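Long-range contact in dTDP-4-dehydrorhamnose 3,5-epimerase (Bacillus anthracis str. Ames, PDB 3RYK), which catalyses epimerisation at carbons 3 and 5 of the sugar ring of dTDP-4-dehydrorhamnose, a step in dTDP-L-rhamnose biosynthesis: residues 28-39 with 123-134. Sequence-based numbering, arbitrary orientation.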
# COMPACT_ATOMS: atom_id res chain seq x y z
N ILE A 28 -18.78 0.43 5.79
CA ILE A 28 -19.25 1.41 6.77
C ILE A 28 -20.52 2.08 6.24
O ILE A 28 -21.49 2.28 6.98
CB ILE A 28 -18.15 2.43 7.09
CG1 ILE A 28 -17.15 1.80 8.07
CG2 ILE A 28 -18.74 3.71 7.67
CD1 ILE A 28 -15.76 2.28 7.92
N GLU A 29 -20.51 2.45 4.96
CA GLU A 29 -21.66 3.08 4.32
C GLU A 29 -21.47 3.06 2.81
O GLU A 29 -20.34 2.97 2.32
CB GLU A 29 -21.84 4.53 4.78
CG GLU A 29 -20.67 5.44 4.42
CD GLU A 29 -20.88 6.90 4.81
OE1 GLU A 29 -21.93 7.25 5.38
OE2 GLU A 29 -19.97 7.71 4.51
N THR A 30 -22.59 3.12 2.10
CA THR A 30 -22.60 3.13 0.66
C THR A 30 -23.36 4.39 0.27
O THR A 30 -24.41 4.70 0.84
CB THR A 30 -23.32 1.90 0.06
OG1 THR A 30 -22.70 0.68 0.50
CG2 THR A 30 -23.28 1.96 -1.47
N ASN A 31 -22.81 5.14 -0.67
CA ASN A 31 -23.44 6.35 -1.16
C ASN A 31 -23.37 6.41 -2.68
O ASN A 31 -22.48 5.85 -3.30
CB ASN A 31 -22.85 7.64 -0.56
CG ASN A 31 -22.97 7.72 0.95
OD1 ASN A 31 -22.29 7.01 1.69
ND2 ASN A 31 -23.76 8.68 1.43
N PHE A 32 -24.34 7.09 -3.26
CA PHE A 32 -24.43 7.27 -4.70
C PHE A 32 -24.41 5.92 -5.41
O PHE A 32 -23.78 5.76 -6.45
CB PHE A 32 -23.30 8.20 -5.16
CG PHE A 32 -23.07 9.34 -4.21
CD1 PHE A 32 -24.09 10.22 -3.90
CD2 PHE A 32 -21.83 9.54 -3.63
CE1 PHE A 32 -23.89 11.25 -2.99
CE2 PHE A 32 -21.62 10.59 -2.74
CZ PHE A 32 -22.65 11.44 -2.42
N THR A 33 -25.07 4.94 -4.78
CA THR A 33 -25.22 3.57 -5.27
C THR A 33 -24.00 2.65 -5.19
O THR A 33 -24.10 1.54 -4.66
CB THR A 33 -25.77 3.53 -6.74
OG1 THR A 33 -26.94 4.36 -6.86
CG2 THR A 33 -26.12 2.10 -7.16
N ASP A 34 -22.86 3.14 -5.69
CA ASP A 34 -21.60 2.41 -5.77
C ASP A 34 -20.40 2.84 -4.90
O ASP A 34 -19.46 2.07 -4.77
CB ASP A 34 -21.19 2.48 -7.24
CG ASP A 34 -22.23 1.86 -8.17
OD1 ASP A 34 -22.68 0.70 -7.92
OD2 ASP A 34 -22.57 2.51 -9.18
N ALA A 35 -20.41 4.05 -4.34
CA ALA A 35 -19.29 4.52 -3.49
C ALA A 35 -19.37 3.80 -2.15
O ALA A 35 -20.41 3.77 -1.54
CB ALA A 35 -19.32 6.02 -3.30
N LYS A 36 -18.25 3.27 -1.68
CA LYS A 36 -18.24 2.52 -0.42
C LYS A 36 -17.12 2.90 0.52
O LYS A 36 -15.96 2.93 0.12
CB LYS A 36 -18.12 1.03 -0.77
CG LYS A 36 -19.30 0.47 -1.56
CD LYS A 36 -19.02 -0.94 -2.09
CE LYS A 36 -20.19 -1.52 -2.88
NZ LYS A 36 -21.39 -1.73 -2.00
N LEU A 37 -17.48 3.21 1.76
CA LEU A 37 -16.51 3.56 2.80
C LEU A 37 -16.31 2.21 3.47
O LEU A 37 -17.27 1.61 3.95
CB LEU A 37 -17.05 4.59 3.79
CG LEU A 37 -16.06 5.02 4.88
CD1 LEU A 37 -14.82 5.69 4.29
CD2 LEU A 37 -16.77 5.97 5.84
N LEU A 38 -15.07 1.73 3.50
CA LEU A 38 -14.73 0.42 4.05
C LEU A 38 -13.78 0.44 5.25
O LEU A 38 -13.00 1.37 5.42
CB LEU A 38 -14.03 -0.37 2.95
CG LEU A 38 -14.75 -0.53 1.60
CD1 LEU A 38 -13.86 -1.28 0.57
CD2 LEU A 38 -16.07 -1.23 1.78
N GLU A 39 -13.84 -0.62 6.06
CA GLU A 39 -12.95 -0.73 7.23
C GLU A 39 -12.38 -2.15 7.32
O GLU A 39 -13.14 -3.12 7.38
CB GLU A 39 -13.63 -0.39 8.55
CG GLU A 39 -12.66 -0.45 9.72
CD GLU A 39 -13.28 -0.12 11.07
OE1 GLU A 39 -12.49 0.12 12.00
OE2 GLU A 39 -14.52 -0.10 11.21
N ARG A 123 -19.72 14.04 -1.35
CA ARG A 123 -19.64 13.63 0.05
C ARG A 123 -18.20 13.71 0.54
O ARG A 123 -17.27 13.30 -0.16
CB ARG A 123 -20.26 12.26 0.30
CG ARG A 123 -20.25 11.80 1.78
CD ARG A 123 -21.20 10.62 1.98
NE ARG A 123 -21.28 10.17 3.37
CZ ARG A 123 -22.05 10.73 4.30
NH1 ARG A 123 -22.75 11.83 4.03
NH2 ARG A 123 -22.07 10.24 5.54
N GLY A 124 -18.06 14.26 1.74
CA GLY A 124 -16.77 14.44 2.42
C GLY A 124 -16.53 13.39 3.50
O GLY A 124 -17.30 13.29 4.45
N TYR A 125 -15.44 12.63 3.35
CA TYR A 125 -15.07 11.56 4.29
C TYR A 125 -13.70 11.82 4.92
O TYR A 125 -12.77 12.35 4.27
CB TYR A 125 -14.88 10.26 3.53
CG TYR A 125 -15.99 9.84 2.61
CD1 TYR A 125 -16.96 8.93 3.01
CD2 TYR A 125 -16.06 10.32 1.32
CE1 TYR A 125 -17.96 8.51 2.15
CE2 TYR A 125 -17.06 9.93 0.46
CZ TYR A 125 -18.01 9.01 0.88
OH TYR A 125 -19.00 8.61 0.01
N ILE A 126 -13.56 11.42 6.18
CA ILE A 126 -12.30 11.58 6.90
C ILE A 126 -11.64 10.21 6.92
O ILE A 126 -12.15 9.28 7.57
CB ILE A 126 -12.47 12.14 8.34
CG1 ILE A 126 -13.06 13.56 8.33
CG2 ILE A 126 -11.15 12.13 9.06
CD1 ILE A 126 -13.34 14.14 9.72
N LEU A 127 -10.51 10.10 6.22
CA LEU A 127 -9.72 8.90 6.11
C LEU A 127 -8.41 9.21 6.84
O LEU A 127 -7.78 10.27 6.64
CB LEU A 127 -9.49 8.54 4.64
CG LEU A 127 -10.77 8.41 3.79
CD1 LEU A 127 -10.47 8.01 2.34
CD2 LEU A 127 -11.73 7.42 4.43
N SER A 128 -8.00 8.31 7.72
CA SER A 128 -6.77 8.53 8.48
C SER A 128 -5.96 7.27 8.77
O SER A 128 -6.41 6.14 8.55
CB SER A 128 -7.11 9.22 9.79
OG SER A 128 -7.87 8.34 10.63
N ALA A 129 -4.75 7.49 9.28
CA ALA A 129 -3.85 6.42 9.61
C ALA A 129 -4.45 5.69 10.80
O ALA A 129 -4.36 4.47 10.87
CB ALA A 129 -2.47 6.95 9.95
N ASP A 130 -5.09 6.42 11.70
CA ASP A 130 -5.73 5.82 12.90
C ASP A 130 -7.02 5.06 12.62
O ASP A 130 -7.24 4.02 13.23
CB ASP A 130 -5.89 6.84 14.02
CG ASP A 130 -4.55 7.18 14.69
OD1 ASP A 130 -4.09 6.39 15.55
OD2 ASP A 130 -4.02 8.28 14.41
N ASN A 131 -7.86 5.54 11.69
CA ASN A 131 -9.13 4.81 11.42
C ASN A 131 -9.00 3.69 10.37
O ASN A 131 -9.89 2.83 10.26
CB ASN A 131 -10.36 5.73 11.19
CG ASN A 131 -10.32 6.52 9.88
OD1 ASN A 131 -9.58 6.20 8.96
ND2 ASN A 131 -11.18 7.52 9.79
N HIS A 132 -7.91 3.72 9.60
CA HIS A 132 -7.58 2.75 8.56
C HIS A 132 -8.68 2.60 7.50
O HIS A 132 -8.73 1.59 6.77
CB HIS A 132 -7.32 1.36 9.19
CG HIS A 132 -6.34 1.38 10.32
ND1 HIS A 132 -4.97 1.39 10.13
CD2 HIS A 132 -6.53 1.37 11.66
CE1 HIS A 132 -4.37 1.41 11.31
NE2 HIS A 132 -5.30 1.40 12.25
N ARG A 133 -9.54 3.62 7.39
CA ARG A 133 -10.65 3.56 6.45
C ARG A 133 -10.24 3.71 5.03
O ARG A 133 -9.19 4.29 4.74
CB ARG A 133 -11.77 4.54 6.84
CG ARG A 133 -12.50 4.10 8.12
CD ARG A 133 -13.63 5.03 8.50
NE ARG A 133 -14.30 4.51 9.71
CZ ARG A 133 -15.40 5.04 10.24
NH1 ARG A 133 -15.98 6.10 9.70
NH2 ARG A 133 -15.97 4.48 11.31
N GLN A 134 -11.04 3.13 4.15
CA GLN A 134 -10.77 3.18 2.72
C GLN A 134 -12.03 3.63 2.01
O GLN A 134 -13.12 3.50 2.51
CB GLN A 134 -10.30 1.82 2.21
CG GLN A 134 -9.12 1.26 3.02
CD GLN A 134 -8.46 0.04 2.39
OE1 GLN A 134 -8.66 -0.27 1.21
NE2 GLN A 134 -7.65 -0.64 3.18
O HOH W 1 -19.77 6.12 0.53
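The carbonyl oxygen of Q134 accepts a backbone hydrogen bond from L38 N at 2.8 Å and a CA-H...O contact from L37. Q134 N returns a bond to L38 O at 2.9 Å, making an antiparallel hydrogen-bonded pair. The side-chain NE2 of Q134 is hydrogen-bonded to S53 O, outside this pair. This pairing illustrates how a jelly roll-like fold changes layers: strand 123-128 edges one sheet, and the turn 129-133 carries the chain across to the sheet of hairpin 28-39. N131 shapes that turn, its OD1 taking S128 N and R133 N from opposite faces of its amide plane, an Asx turn to the latter. Between the layers, L37 CD1 reaches L127 CD2 at 3.5 Å and lies obliquely by the Y125 ring. A classic bulge sets I28 and E29 both opposite L37; I28 CD1 lies over one guanidinium face of R133, offset toward its rim near NE, while E29 meets R123. With CG between its backbone N and carbonyl carbon (chi1 62°), E29 extends OE2 into the guanidinium plane, 3.0 Å from R123 NE; the second salt-bridge bond, OE1 to NH2, is weak. N31 lays ND2 over one guanidinium face, planes 16° apart, without hydrogen bonding; a water joins N31 OD1 to Y125 OH, 2.7 Å from the hydroxyl.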